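Local coordinates for protein spaetzle C-106 (Drosophila melanogaster, PDB 4LXR) that binds the Toll receptor as a disulfide-linked cytokine dimer, switching on signalling for antifungal defence and for dorsal-ventral patterning of the embryo, at residues N59-Q62 with S63-P66. Sequence-based numbering, arbitrary orientation.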
# COMPACT_ATOMS: atom_id res chain seq x y z
N ASN C 59 24.64 -6.22 -4.61
CA ASN C 59 24.07 -5.55 -5.79
C ASN C 59 22.77 -4.78 -5.46
O ASN C 59 21.75 -4.96 -6.11
CB ASN C 59 23.82 -6.54 -6.95
CG ASN C 59 23.36 -5.85 -8.23
OD1 ASN C 59 23.60 -4.65 -8.41
ND2 ASN C 59 22.70 -6.60 -9.14
N PHE C 60 22.84 -3.91 -4.46
CA PHE C 60 21.78 -2.95 -4.18
C PHE C 60 22.43 -1.58 -4.27
O PHE C 60 23.66 -1.48 -4.14
CB PHE C 60 21.14 -3.19 -2.79
CG PHE C 60 20.24 -4.42 -2.73
CD1 PHE C 60 18.94 -4.37 -3.24
CD2 PHE C 60 20.68 -5.60 -2.16
CE1 PHE C 60 18.11 -5.49 -3.19
CE2 PHE C 60 19.86 -6.74 -2.11
CZ PHE C 60 18.58 -6.68 -2.62
N PRO C 61 21.63 -0.52 -4.54
CA PRO C 61 22.10 0.86 -4.48
C PRO C 61 22.80 1.11 -3.16
O PRO C 61 22.36 0.56 -2.14
CB PRO C 61 20.80 1.67 -4.54
CG PRO C 61 19.86 0.79 -5.32
CD PRO C 61 20.19 -0.60 -4.88
N GLN C 62 23.88 1.89 -3.17
CA GLN C 62 24.70 2.08 -1.98
C GLN C 62 23.88 2.60 -0.79
O GLN C 62 24.13 2.21 0.35
CB GLN C 62 25.87 3.04 -2.25
CG GLN C 62 27.07 2.86 -1.31
CD GLN C 62 27.95 1.67 -1.70
OE1 GLN C 62 28.80 1.77 -2.60
NE2 GLN C 62 27.76 0.53 -1.03
N SER C 63 22.90 3.46 -1.06
CA SER C 63 22.12 4.08 0.02
C SER C 63 21.19 3.07 0.70
O SER C 63 20.65 3.35 1.77
CB SER C 63 21.31 5.27 -0.50
OG SER C 63 20.28 4.84 -1.39
N TYR C 64 21.00 1.89 0.10
CA TYR C 64 20.10 0.90 0.71
C TYR C 64 20.64 0.36 2.04
O TYR C 64 19.86 -0.10 2.87
CB TYR C 64 19.78 -0.27 -0.23
CG TYR C 64 18.75 0.01 -1.29
CD1 TYR C 64 18.48 1.31 -1.72
CD2 TYR C 64 18.04 -1.02 -1.87
CE1 TYR C 64 17.55 1.57 -2.70
CE2 TYR C 64 17.10 -0.79 -2.84
CZ TYR C 64 16.86 0.50 -3.26
OH TYR C 64 15.94 0.72 -4.24
N ASN C 65 21.96 0.42 2.23
CA ASN C 65 22.62 -0.05 3.45
C ASN C 65 21.95 -1.26 4.11
O ASN C 65 21.45 -1.15 5.23
CB ASN C 65 22.74 1.09 4.47
CG ASN C 65 23.69 0.75 5.59
OD1 ASN C 65 23.54 1.23 6.72
ND2 ASN C 65 24.67 -0.10 5.30
N PRO C 66 21.94 -2.41 3.42
CA PRO C 66 21.17 -3.54 3.96
C PRO C 66 21.67 -4.03 5.32
O PRO C 66 22.88 -4.19 5.52
CB PRO C 66 21.35 -4.61 2.88
CG PRO C 66 21.58 -3.80 1.62
CD PRO C 66 22.49 -2.71 2.09
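Ser63 meets Pro61 within a short 3-10 turn that begins at Gln62. Its OG lies 4.5 Å from Pro61 CB, a loose approach. The main contact comes one residue later. Tyr64 N donates to Pro61 O over 2.9 Å, with an N-H...O angle of 157°. The donor sits above the carbonyl plane, not on a lone pair. The same residue pair also meets through its side chains. Tyr64 CG stands anti to its own carbonyl carbon (chi1 -78°), which swings the ring back along the chain over the proline. Pro61 CD lies 3.6 Å from the centroid of the Tyr64 ring and 9° off the ring normal, a CH-pi contact over the face. Pro61 CB and CG lie over the CD1-CE1 side of the ring, with CG 3.6 Å from Tyr64 CE1, so the proline covers one face. Phe60 approaches the CD2 side of the same ring. Its CD1 is 3.7 Å from Tyr64 CD2, and the two side chains cross at about a right angle. Asn65 adds a second, weak turn bond, from its N to Gln62 O at 3.4 Å. Its backbone then leaves the 3-10 path with a positive phi. Pro66 comes back toward Phe60, and its CG lies 4.3 Å from Phe60 CD2. Leu103 of the C-terminal segment touches Phe60, Tyr64 and Pro66, and Tyr64 shares backbone hydrogen bonds with Lys104. Arg277 of the Toll chain donates to Phe60 O, while Asn59 of the second spaetzle subunit packs on Phe60. Residues 59-62 thus face the receptor, and Asn59 and Phe60 also meet the second subunit. The turn lies in the loop of this cystine-knot cytokine after strand 43-47, and leads directly into strand 67-73, which pairs antiparallel with strand 95-102.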